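Local coordinates for protein exosome complex exonuclease RRP46 homolog (Oryza sativa Japonica Group, PDB 3HKM) that probably works in the RNA-degrading exosome, binds double-stranded DNA and single-stranded RNA, and in vitro cleaves DNA by hydrolysis and RNA by phosphorolysis, at residues D7-N12 against D154-E159; A42-P47 against V128-P133; L137-G142 against D224-T229. All blocks are in the same frame, centred on the assembly; numbering follows the deposited sequence.

Interaction 1 (D7-N12 against D154-E159); sequences DGRNPN and DTNKAE
Asp7, Arg9 and Glu159 bring their charged ends together without any direct hydrogen bond crossing between 7-12 and 154-159. Two charges are alike: OD1 of Asp7 lies 3.3 Å from OE2 of Glu159, the side chains crossing at about a right angle. The arginines nearby probably ease this repulsion. Arg9, bent at chi3 (-57°), holds NH2 4.0 Å from Glu159 OE1, beyond salt-bridge range, while Arg5 makes a true salt bridge to OE2. A long, positively charged arginine suits this place, since it reaches across to the Glu159 carboxylate; Arg9 NH2 also lies 3.2 Å from Asp154 O, at an angle too poor for a hydrogen bond.

Two side-chain hydrogen bonds lie within 154-159. Asn156, at the N-cap, accepts from Glu159 N through OD1 at 2.8 Å, and Asn156 N returns a bond to Glu159 OE1, forming a capping box. An alanine in place of Glu159 would probably leave the Asn156 N-H without its capping acceptor and Arg5 without its salt-bridge mate.

One water links the segments, accepting from Asn156 ND2 and, weakly, from Arg9 NH1.

Nearby, Pro11 bonds to Leu153 through the backbone, so the loop before strand 17-21 lies along strand 151-153, just ahead of helix 157-160.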
ATOM      1  N   ASP A   7       3.788  19.938  10.246  1.00 31.35           N
ATOM      2  CA  ASP A   7       3.074  20.291   9.022  1.00 30.78           C
ATOM      3  C   ASP A   7       1.683  20.853   9.289  1.00 29.98           C
ATOM      4  O   ASP A   7       1.011  21.320   8.367  1.00 30.21           O
ATOM      5  CB  ASP A   7       3.007  19.103   8.052  1.00 29.48           C
ATOM      6  CG  ASP A   7       2.431  17.858   8.688  1.00 30.30           C
ATOM      7  OD1 ASP A   7       3.129  17.213   9.507  1.00 31.19           O
ATOM      8  OD2 ASP A   7       1.282  17.517   8.349  1.00 28.75           O
ATOM      9  N   GLY A   8       1.254  20.809  10.545  1.00 29.55           N
ATOM     10  CA  GLY A   8      -0.006  21.418  10.928  1.00 28.20           C
ATOM     11  C   GLY A   8      -1.143  20.429  11.045  1.00 29.23           C
ATOM     12  O   GLY A   8      -2.296  20.811  11.271  1.00 29.97           O
ATOM     13  N   ARG A   9      -0.829  19.150  10.889  1.00 29.28           N
ATOM     14  CA  ARG A   9      -1.828  18.107  11.085  1.00 26.64           C
ATOM     15  C   ARG A   9      -1.911  17.721  12.554  1.00 25.72           C
ATOM     16  O   ARG A   9      -0.960  17.910  13.308  1.00 27.58           O
ATOM     17  CB  ARG A   9      -1.498  16.875  10.241  1.00 25.11           C
ATOM     18  CG  ARG A   9      -1.566  17.117   8.753  1.00 24.22           C
ATOM     19  CD  ARG A   9      -1.426  15.833   7.975  1.00 22.70           C
ATOM     20  NE  ARG A   9      -0.196  15.105   8.273  1.00 23.25           N
ATOM     21  CZ  ARG A   9       0.769  14.855   7.394  1.00 25.45           C
ATOM     22  NH1 ARG A   9       0.666  15.290   6.137  1.00 28.88           N
ATOM     23  NH2 ARG A   9       1.842  14.167   7.769  1.00 23.37           N
ATOM     24  N   ASN A  10      -3.056  17.192  12.967  1.00 29.00           N
ATOM     25  CA  ASN A  10      -3.154  16.578  14.286  1.00 29.36           C
ATOM     26  C   ASN A  10      -2.927  15.069  14.178  1.00 27.43           C
ATOM     27  O   ASN A  10      -3.059  14.493  13.092  1.00 27.96           O
ATOM     28  CB  ASN A  10      -4.485  16.918  14.969  1.00 29.83           C
ATOM     29  CG  ASN A  10      -5.686  16.375  14.221  1.00 31.49           C
ATOM     30  OD1 ASN A  10      -5.780  15.175  13.965  1.00 32.87           O
ATOM     31  ND2 ASN A  10      -6.620  17.259  13.877  1.00 34.91           N
ATOM     32  N   PRO A  11      -2.558  14.429  15.297  1.00 29.52           N
ATOM     33  CA  PRO A  11      -2.159  13.019  15.336  1.00 27.07           C
ATOM     34  C   PRO A  11      -2.953  12.055  14.448  1.00 25.84           C
ATOM     35  O   PRO A  11      -2.333  11.232  13.783  1.00 24.28           O
ATOM     36  CB  PRO A  11      -2.314  12.675  16.813  1.00 24.86           C
ATOM     37  CG  PRO A  11      -1.904  13.925  17.489  1.00 26.06           C
ATOM     38  CD  PRO A  11      -2.436  15.051  16.630  1.00 28.15           C
ATOM     39  N   ASN A  12      -4.278  12.134  14.425  1.00 26.04           N
ATOM     40  CA  ASN A  12      -5.049  11.161  13.648  1.00 26.75           C
ATOM     41  C   ASN A  12      -5.358  11.613  12.228  1.00 26.68           C
ATOM     42  O   ASN A  12      -6.152  10.978  11.531  1.00 22.76           O
ATOM     43  CB  ASN A  12      -6.338  10.734  14.374  1.00 28.73           C
ATOM     44  CG  ASN A  12      -7.383  11.830  14.415  1.00 30.02           C
ATOM     45  OD1 ASN A  12      -7.765  12.383  13.383  1.00 31.88           O
ATOM     46  ND2 ASN A  12      -7.869  12.140  15.616  1.00 34.14           N
ATOM     47  N   ASP A 154       0.002   8.446   9.291  1.00 21.60           N
ATOM     48  CA  ASP A 154       0.532   8.881   8.002  1.00 20.44           C
ATOM     49  C   ASP A 154       1.718   9.829   8.174  1.00 21.18           C
ATOM     50  O   ASP A 154       1.648  11.008   7.840  1.00 18.92           O
ATOM     51  CB  ASP A 154      -0.568   9.556   7.190  1.00 21.94           C
ATOM     52  CG  ASP A 154      -0.263   9.597   5.697  1.00 21.10           C
ATOM     53  OD1 ASP A 154       0.514   8.749   5.202  1.00 19.03           O
ATOM     54  OD2 ASP A 154      -0.836  10.475   5.017  1.00 20.55           O
ATOM     55  N   THR A 155       2.809   9.297   8.704  1.00 22.75           N
ATOM     56  CA  THR A 155       4.011  10.079   8.934  1.00 23.11           C
ATOM     57  C   THR A 155       4.670  10.477   7.624  1.00 22.50           C
ATOM     58  O   THR A 155       4.577   9.765   6.628  1.00 20.89           O
ATOM     59  CB  THR A 155       5.044   9.270   9.728  1.00 22.11           C
ATOM     60  OG1 THR A 155       5.214   7.999   9.098  1.00 19.21           O
ATOM     61  CG2 THR A 155       4.580   9.066  11.151  1.00 21.89           C
ATOM     62  N   ASN A 156       5.355  11.614   7.646  1.00 24.28           N
ATOM     63  CA  ASN A 156       6.149  12.051   6.510  1.00 22.48           C
ATOM     64  C   ASN A 156       7.624  11.673   6.671  1.00 24.00           C
ATOM     65  O   ASN A 156       7.975  10.884   7.545  1.00 25.02           O
ATOM     66  CB  ASN A 156       5.975  13.555   6.274  1.00 24.47           C
ATOM     67  CG  ASN A 156       6.263  14.383   7.512  1.00 25.88           C
ATOM     68  OD1 ASN A 156       6.786  13.880   8.504  1.00 25.35           O
ATOM     69  ND2 ASN A 156       5.920  15.665   7.456  1.00 26.00           N
ATOM     70  N   LYS A 157       8.482  12.222   5.818  1.00 23.78           N
ATOM     71  CA  LYS A 157       9.907  11.916   5.848  1.00 23.19           C
ATOM     72  C   LYS A 157      10.548  12.516   7.097  1.00 25.09           C
ATOM     73  O   LYS A 157      11.421  11.908   7.715  1.00 27.00           O
ATOM     74  CB  LYS A 157      10.572  12.461   4.584  1.00 23.98           C
ATOM     75  CG  LYS A 157      12.023  12.055   4.369  1.00 25.25           C
ATOM     76  CD  LYS A 157      12.550  12.691   3.088  1.00 26.74           C
ATOM     77  CE  LYS A 157      13.989  12.291   2.801  1.00 31.56           C
ATOM     78  NZ  LYS A 157      14.560  13.044   1.636  1.00 33.43           N
ATOM     79  N   ALA A 158      10.091  13.703   7.475  1.00 25.12           N
ATOM     80  CA  ALA A 158      10.616  14.402   8.646  1.00 26.78           C
ATOM     81  C   ALA A 158      10.292  13.689   9.962  1.00 26.90           C
ATOM     82  O   ALA A 158      11.150  13.573  10.838  1.00 26.98           O
ATOM     83  CB  ALA A 158      10.096  15.841   8.676  1.00 25.62           C
ATOM     84  N   GLU A 159       9.050  13.228  10.096  1.00 26.68           N
ATOM     85  CA  GLU A 159       8.594  12.532  11.298  1.00 25.76           C
ATOM     86  C   GLU A 159       9.197  11.139  11.385  1.00 27.05           C
ATOM     87  O   GLU A 159       9.268  10.542  12.463  1.00 27.41           O
ATOM     88  CB  GLU A 159       7.064  12.439  11.311  1.00 25.90           C
ATOM     89  CG  GLU A 159       6.357  13.778  11.527  1.00 26.62           C
ATOM     90  CD  GLU A 159       4.893  13.759  11.106  1.00 27.94           C
ATOM     91  OE1 GLU A 159       4.461  12.776  10.470  1.00 26.26           O
ATOM     92  OE2 GLU A 159       4.171  14.736  11.401  1.00 28.63           O
TER
HETATM   93  O   HOH W   1       3.592  16.286   5.573  1.00 27.09           O

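Interaction 2 (A42-P47 against V128-P133); sequences AAVYGP and VFAGIP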
ATOM      1  N   ALA A  42       0.897   3.025 -10.000  1.00 18.74           N
ATOM      2  CA  ALA A  42       0.610   1.586  -9.966  1.00 19.82           C
ATOM      3  C   ALA A  42      -0.003   1.069 -11.274  1.00 19.31           C
ATOM      4  O   ALA A  42      -1.039   1.547 -11.705  1.00 19.20           O
ATOM      5  CB  ALA A  42      -0.320   1.266  -8.793  1.00 18.90           C
ATOM      6  N   ALA A  43       0.638   0.083 -11.895  1.00 21.66           N
ATOM      7  CA  ALA A  43       0.182  -0.444 -13.187  1.00 21.52           C
ATOM      8  C   ALA A  43      -0.119  -1.937 -13.093  1.00 20.61           C
ATOM      9  O   ALA A  43       0.719  -2.706 -12.629  1.00 20.47           O
ATOM     10  CB  ALA A  43       1.229  -0.179 -14.276  1.00 17.46           C
ATOM     11  N   VAL A  44      -1.311  -2.341 -13.530  1.00 18.42           N
ATOM     12  CA  VAL A  44      -1.737  -3.735 -13.456  1.00 19.44           C
ATOM     13  C   VAL A  44      -2.117  -4.245 -14.833  1.00 20.14           C
ATOM     14  O   VAL A  44      -2.751  -3.530 -15.595  1.00 19.44           O
ATOM     15  CB  VAL A  44      -2.957  -3.907 -12.542  1.00 19.02           C
ATOM     16  CG1 VAL A  44      -3.241  -5.387 -12.317  1.00 18.64           C
ATOM     17  CG2 VAL A  44      -2.737  -3.185 -11.217  1.00 17.63           C
ATOM     18  N   TYR A  45      -1.753  -5.485 -15.148  1.00 18.76           N
ATOM     19  CA  TYR A  45      -1.960  -5.980 -16.506  1.00 20.41           C
ATOM     20  C   TYR A  45      -3.000  -7.122 -16.678  1.00 23.31           C
ATOM     21  O   TYR A  45      -2.662  -8.209 -17.120  1.00 23.64           O
ATOM     22  CB  TYR A  45      -0.595  -6.266 -17.154  1.00 19.85           C
ATOM     23  CG  TYR A  45       0.233  -4.994 -17.228  1.00 19.50           C
ATOM     24  CD1 TYR A  45       0.047  -4.085 -18.257  1.00 20.69           C
ATOM     25  CD2 TYR A  45       1.145  -4.669 -16.231  1.00 20.59           C
ATOM     26  CE1 TYR A  45       0.769  -2.899 -18.315  1.00 20.82           C
ATOM     27  CE2 TYR A  45       1.872  -3.481 -16.278  1.00 19.81           C
ATOM     28  CZ  TYR A  45       1.677  -2.603 -17.324  1.00 21.16           C
ATOM     29  OH  TYR A  45       2.390  -1.425 -17.389  1.00 23.58           O
ATOM     30  N   GLY A  46      -4.270  -6.833 -16.346  1.00 27.72           N
ATOM     31  CA  GLY A  46      -5.390  -7.770 -16.457  1.00 20.14           C
ATOM     32  C   GLY A  46      -4.969  -9.183 -16.119  1.00 23.34           C
ATOM     33  O   GLY A  46      -3.796  -9.420 -15.847  1.00 25.23           O
ATOM     34  N   PRO A  47      -5.906 -10.141 -16.106  1.00 22.07           N
ATOM     35  CA  PRO A  47      -5.343 -11.477 -15.916  1.00 23.35           C
ATOM     36  C   PRO A  47      -4.870 -12.037 -17.259  1.00 24.11           C
ATOM     37  O   PRO A  47      -5.671 -12.121 -18.194  1.00 24.28           O
ATOM     38  CB  PRO A  47      -6.524 -12.284 -15.353  1.00 24.89           C
ATOM     39  CG  PRO A  47      -7.593 -11.265 -15.020  1.00 21.66           C
ATOM     40  CD  PRO A  47      -7.368 -10.141 -15.969  1.00 21.87           C
ATOM     41  N   VAL A 128      -8.323  -2.838  -8.566  1.00 17.23           N
ATOM     42  CA  VAL A 128      -9.759  -2.631  -8.695  1.00 17.72           C
ATOM     43  C   VAL A 128     -10.076  -2.113 -10.091  1.00 19.16           C
ATOM     44  O   VAL A 128     -11.019  -2.577 -10.736  1.00 19.43           O
ATOM     45  CB  VAL A 128     -10.289  -1.649  -7.634  1.00 17.78           C
ATOM     46  CG1 VAL A 128     -11.693  -1.193  -7.987  1.00 21.05           C
ATOM     47  CG2 VAL A 128     -10.258  -2.297  -6.272  1.00 18.22           C
ATOM     48  N   PHE A 129      -9.277  -1.157 -10.560  1.00 19.02           N
ATOM     49  CA  PHE A 129      -9.504  -0.572 -11.870  1.00 19.71           C
ATOM     50  C   PHE A 129      -9.240  -1.539 -13.018  1.00 19.98           C
ATOM     51  O   PHE A 129      -9.850  -1.416 -14.076  1.00 21.91           O
ATOM     52  CB  PHE A 129      -8.671   0.686 -12.076  1.00 21.46           C
ATOM     53  CG  PHE A 129      -8.899   1.327 -13.412  1.00 27.79           C
ATOM     54  CD1 PHE A 129     -10.108   1.960 -13.695  1.00 29.64           C
ATOM     55  CD2 PHE A 129      -7.929   1.274 -14.399  1.00 26.67           C
ATOM     56  CE1 PHE A 129     -10.333   2.542 -14.932  1.00 29.31           C
ATOM     57  CE2 PHE A 129      -8.156   1.848 -15.637  1.00 27.45           C
ATOM     58  CZ  PHE A 129      -9.355   2.490 -15.900  1.00 26.67           C
ATOM     59  N   ALA A 130      -8.324  -2.481 -12.814  1.00 18.45           N
ATOM     60  CA  ALA A 130      -7.999  -3.484 -13.828  1.00 17.79           C
ATOM     61  C   ALA A 130      -9.002  -4.640 -13.826  1.00 18.08           C
ATOM     62  O   ALA A 130      -8.933  -5.536 -14.668  1.00 18.11           O
ATOM     63  CB  ALA A 130      -6.591  -4.011 -13.619  1.00 17.42           C
ATOM     64  N   GLY A 131      -9.934  -4.623 -12.879  1.00 17.53           N
ATOM     65  CA  GLY A 131     -10.905  -5.701 -12.770  1.00 18.65           C
ATOM     66  C   GLY A 131     -10.292  -7.006 -12.290  1.00 17.53           C
ATOM     67  O   GLY A 131     -10.635  -8.084 -12.768  1.00 18.10           O
ATOM     68  N   ILE A 132      -9.365  -6.905 -11.344  1.00 17.64           N
ATOM     69  CA  ILE A 132      -8.778  -8.087 -10.733  1.00 16.41           C
ATOM     70  C   ILE A 132      -9.635  -8.412  -9.532  1.00 18.13           C
ATOM     71  O   ILE A 132      -9.850  -7.559  -8.675  1.00 19.27           O
ATOM     72  CB  ILE A 132      -7.342  -7.825 -10.252  1.00 16.82           C
ATOM     73  CG1 ILE A 132      -6.513  -7.114 -11.332  1.00 16.30           C
ATOM     74  CG2 ILE A 132      -6.683  -9.119  -9.793  1.00 17.08           C
ATOM     75  CD1 ILE A 132      -6.381  -7.872 -12.625  1.00 18.16           C
ATOM     76  N   PRO A 133     -10.143  -9.646  -9.462  1.00 18.59           N
ATOM     77  CA  PRO A 133     -11.015 -10.036  -8.347  1.00 19.09           C
ATOM     78  C   PRO A 133     -10.296  -9.988  -6.989  1.00 20.11           C
ATOM     79  O   PRO A 133      -9.295 -10.675  -6.788  1.00 19.56           O
ATOM     80  CB  PRO A 133     -11.412 -11.479  -8.704  1.00 18.77           C
ATOM     81  CG  PRO A 133     -11.163 -11.603 -10.170  1.00 19.83           C
ATOM     82  CD  PRO A 133      -9.990 -10.720 -10.458  1.00 18.66           C
TER
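Val44 faces Ala130 and Ile132 where strand 38-49 of the five-stranded sheet meets the C-terminal end of helix 115-130 in the RNase PH fold, and the helix closes there with a Schellman motif. Positive phi at Gly131 suits a glycine, and its N bonds back to Val128 O. The turn sends the chain on to Ile132, which lies beside Val44.

Val44 points toward the helix end. With CG1 anti to the backbone N (chi1 -171°), that methyl lies 3.8 Å from Ile132 CG1, the two side chains crossing at a slant, and Val44 CB rests equally close to Ala130 CB. A small alanine suits the last helical turn, because its single methyl lets the branched valine come right up to the helix. Thr102 of strand 100-110 touches both Val44 and Ile132, and Leu127 of helix 115-130 adds to the same apolar cluster.

Two residues on from Val44, Gly46 takes a positive phi of 36°, where a CB would be crowded by the ring of Pro47. Ile132 slides past Pro47 in the opposite direction, and its long branch, folded by a chi2 of -60°, carries CD1 to 4.2 Å from Pro47 CD and 4.0 Å from Gly46 CA.

Interaction 3 (L137-G142 against D224-T229); sequences LAVAIG and DFMRTT
Leu137 and Met226 meet through contrasting torsions. In Met226, CG stands anti to the carbonyl carbon (chi1 -67°) and the rest of the chain is fully extended, so the thioether reaches straight from the helix to the strand. Arg227 instead bends sharply at chi2 (-96°), which folds its guanidinium back over Leu137. Leu137 itself has an unusual chi1 of -93°, away from the staggered values; its CD2 comes over the face of the guanidinium and its CD1 lies by NH2.

Leu137 CD2 does most of the touching. It lies 3.8 Å from Met226 CB and sits over the centre of one face of the Arg227 guanidinium, 3.8 Å from CZ. CD1 of Leu137 comes equally near NH2 of Arg227. A branched leucine suits this place at the start of the strand, since one methyl can lie against the flat cation and the other beside NH2, while CG stays against the sulfur, 3.9 Å from Met226 SD. Arg227 NH2 also has a weak hydrogen bond to Asn173 O.

Further in, Val139 and Met226 slide past each other in opposite directions, with CG2 of Val139 4.0 Å from SD. An unbranched methionine is long enough to lie along both Leu137 and Val139; Met226 CE ends 3.7 Å from Ala138 O, a buried carbonyl with no hydrogen-bond partner.

Strand 138-145 pairs with strand 165-172 in the four-stranded antiparallel sheet. Val139 faces helix 205-229, touching Ser219, Ile222 and Ser223 as well, while Ala140 packs on helix 115-130. Met226 reaches that second helix too, at Cys124.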
ATOM      1  N   LEU A 137     -10.891  -4.881   0.007  1.00 23.72           N
ATOM      2  CA  LEU A 137      -9.957  -3.769  -0.150  1.00 21.97           C
ATOM      3  C   LEU A 137      -8.797  -3.875   0.843  1.00 20.36           C
ATOM      4  O   LEU A 137      -8.965  -4.373   1.956  1.00 21.11           O
ATOM      5  CB  LEU A 137     -10.676  -2.441   0.093  1.00 21.97           C
ATOM      6  CG  LEU A 137     -11.272  -1.656  -1.070  1.00 21.56           C
ATOM      7  CD1 LEU A 137     -12.090  -2.536  -1.998  1.00 23.11           C
ATOM      8  CD2 LEU A 137     -12.094  -0.500  -0.531  1.00 20.48           C
ATOM      9  N   ALA A 138      -7.626  -3.398   0.434  1.00 21.18           N
ATOM     10  CA  ALA A 138      -6.512  -3.207   1.354  1.00 20.86           C
ATOM     11  C   ALA A 138      -6.284  -1.708   1.567  1.00 19.24           C
ATOM     12  O   ALA A 138      -6.046  -0.965   0.616  1.00 18.94           O
ATOM     13  CB  ALA A 138      -5.254  -3.877   0.835  1.00 18.03           C
ATOM     14  N   VAL A 139      -6.372  -1.270   2.817  1.00 17.05           N
ATOM     15  CA  VAL A 139      -6.126   0.125   3.161  1.00 18.09           C
ATOM     16  C   VAL A 139      -4.976   0.194   4.170  1.00 18.75           C
ATOM     17  O   VAL A 139      -5.099  -0.272   5.299  1.00 18.15           O
ATOM     18  CB  VAL A 139      -7.419   0.817   3.695  1.00 17.88           C
ATOM     19  CG1 VAL A 139      -7.091   2.082   4.461  1.00 20.75           C
ATOM     20  CG2 VAL A 139      -8.362   1.130   2.550  1.00 19.03           C
ATOM     21  N   ALA A 140      -3.848   0.755   3.745  1.00 16.56           N
ATOM     22  CA  ALA A 140      -2.643   0.769   4.571  1.00 18.31           C
ATOM     23  C   ALA A 140      -2.375   2.148   5.161  1.00 17.73           C
ATOM     24  O   ALA A 140      -2.662   3.158   4.531  1.00 18.28           O
ATOM     25  CB  ALA A 140      -1.441   0.302   3.764  1.00 17.39           C
ATOM     26  N   ILE A 141      -1.822   2.184   6.370  1.00 18.67           N
ATOM     27  CA  ILE A 141      -1.505   3.447   7.034  1.00 19.89           C
ATOM     28  C   ILE A 141      -0.194   3.353   7.811  1.00 18.59           C
ATOM     29  O   ILE A 141      -0.009   2.437   8.615  1.00 18.41           O
ATOM     30  CB  ILE A 141      -2.624   3.880   8.008  1.00 19.68           C
ATOM     31  CG1 ILE A 141      -3.956   4.059   7.269  1.00 18.71           C
ATOM     32  CG2 ILE A 141      -2.233   5.160   8.724  1.00 17.88           C
ATOM     33  CD1 ILE A 141      -5.117   4.404   8.177  1.00 19.85           C
ATOM     34  N   GLY A 142       0.706   4.300   7.568  1.00 17.41           N
ATOM     35  CA  GLY A 142       1.943   4.397   8.321  1.00 19.93           C
ATOM     36  C   GLY A 142       1.709   5.107   9.643  1.00 20.22           C
ATOM     37  O   GLY A 142       1.339   6.272   9.671  1.00 19.96           O
ATOM     38  N   ASP A 224     -13.521   4.787   1.869  1.00 20.31           N
ATOM     39  CA  ASP A 224     -14.644   5.596   1.386  1.00 20.66           C
ATOM     40  C   ASP A 224     -14.243   6.305   0.087  1.00 21.10           C
ATOM     41  O   ASP A 224     -15.076   6.558  -0.776  1.00 23.10           O
ATOM     42  CB  ASP A 224     -15.069   6.653   2.420  1.00 21.63           C
ATOM     43  CG  ASP A 224     -15.761   6.059   3.655  1.00 24.80           C
ATOM     44  OD1 ASP A 224     -16.075   4.846   3.678  1.00 24.42           O
ATOM     45  OD2 ASP A 224     -15.993   6.831   4.617  1.00 23.96           O
ATOM     46  N   PHE A 225     -12.959   6.634  -0.025  1.00 21.48           N
ATOM     47  CA  PHE A 225     -12.377   7.227  -1.229  1.00 20.87           C
ATOM     48  C   PHE A 225     -12.356   6.195  -2.367  1.00 22.49           C
ATOM     49  O   PHE A 225     -12.825   6.463  -3.486  1.00 21.82           O
ATOM     50  CB  PHE A 225     -10.957   7.718  -0.903  1.00 20.84           C
ATOM     51  CG  PHE A 225     -10.251   8.416  -2.046  1.00 21.78           C
ATOM     52  CD1 PHE A 225     -10.722   9.620  -2.548  1.00 21.45           C
ATOM     53  CD2 PHE A 225      -9.086   7.889  -2.577  1.00 22.33           C
ATOM     54  CE1 PHE A 225     -10.062  10.269  -3.579  1.00 21.61           C
ATOM     55  CE2 PHE A 225      -8.420   8.532  -3.612  1.00 21.31           C
ATOM     56  CZ  PHE A 225      -8.914   9.723  -4.117  1.00 20.99           C
ATOM     57  N   MET A 226     -11.807   5.017  -2.071  1.00 20.09           N
ATOM     58  CA  MET A 226     -11.825   3.891  -2.998  1.00 20.39           C
ATOM     59  C   MET A 226     -13.244   3.498  -3.418  1.00 21.50           C
ATOM     60  O   MET A 226     -13.493   3.216  -4.590  1.00 22.61           O
ATOM     61  CB  MET A 226     -11.128   2.674  -2.384  1.00 18.59           C
ATOM     62  CG  MET A 226      -9.624   2.836  -2.181  1.00 19.79           C
ATOM     63  SD  MET A 226      -8.843   1.404  -1.396  1.00 19.33           S
ATOM     64  CE  MET A 226      -7.149   1.957  -1.285  1.00 17.73           C
ATOM     65  N   ARG A 227     -14.173   3.477  -2.469  1.00 20.52           N
ATOM     66  CA  ARG A 227     -15.523   2.990  -2.757  1.00 22.54           C
ATOM     67  C   ARG A 227     -16.428   3.987  -3.496  1.00 24.88           C
ATOM     68  O   ARG A 227     -17.372   3.597  -4.188  1.00 27.23           O
ATOM     69  CB  ARG A 227     -16.194   2.500  -1.472  1.00 24.33           C
ATOM     70  CG  ARG A 227     -15.646   1.170  -0.957  1.00 23.21           C
ATOM     71  CD  ARG A 227     -16.493  -0.014  -1.408  1.00 24.37           C
ATOM     72  NE  ARG A 227     -15.878  -1.294  -1.065  1.00 20.85           N
ATOM     73  CZ  ARG A 227     -15.614  -1.666   0.179  1.00 23.24           C
ATOM     74  NH1 ARG A 227     -15.913  -0.851   1.178  1.00 24.75           N
ATOM     75  NH2 ARG A 227     -15.049  -2.842   0.429  1.00 22.21           N
ATOM     76  N   THR A 228     -16.149   5.273  -3.358  1.00 23.11           N
ATOM     77  CA  THR A 228     -16.984   6.269  -4.013  1.00 23.95           C
ATOM     78  C   THR A 228     -16.230   7.049  -5.085  1.00 22.96           C
ATOM     79  O   THR A 228     -16.339   6.749  -6.269  1.00 23.16           O
ATOM     80  CB  THR A 228     -17.611   7.238  -2.993  1.00 23.93           C
ATOM     81  OG1 THR A 228     -18.476   6.502  -2.119  1.00 27.07           O
ATOM     82  CG2 THR A 228     -18.422   8.299  -3.707  1.00 26.66           C
ATOM     83  N   THR A 229     -15.463   8.044  -4.660  1.00 22.49           N
ATOM     84  CA  THR A 229     -14.763   8.930  -5.582  1.00 23.54           C
ATOM     85  C   THR A 229     -14.077   8.185  -6.731  1.00 24.84           C
ATOM     86  O   THR A 229     -14.229   8.558  -7.900  1.00 24.71           O
ATOM     87  CB  THR A 229     -13.724   9.780  -4.829  1.00 22.07           C
ATOM     88  OG1 THR A 229     -14.345  10.378  -3.685  1.00 20.29           O
ATOM     89  CG2 THR A 229     -13.154  10.861  -5.731  1.00 21.78           C
TER

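Overall arrangement
Along the chain the segments run 7-12, 42-47, 128-133, 137-142, 154-159 and 224-229, so interaction 2 is nested within the loop closed by interaction 1, while interactions 1 and 3 alternate. The centres of interactions 1 and 2 are about 31 Å apart, on opposite sides of the chain's centre; that of interaction 3 is about 19 Å from the first and 16 Å from the second. Asp154 N probably bonds to Gly142 O (2.6 Å), joining interactions 1 and 3. Interactions 2 and 3 merely adjoin in sequence, helix 115-130 leading to strand 138-145. Within one RNase PH fold, they join the N-terminal loop to the helix 157-160 region, the five-stranded sheet to helix 115-130, and the four-stranded sheet to helix 205-229.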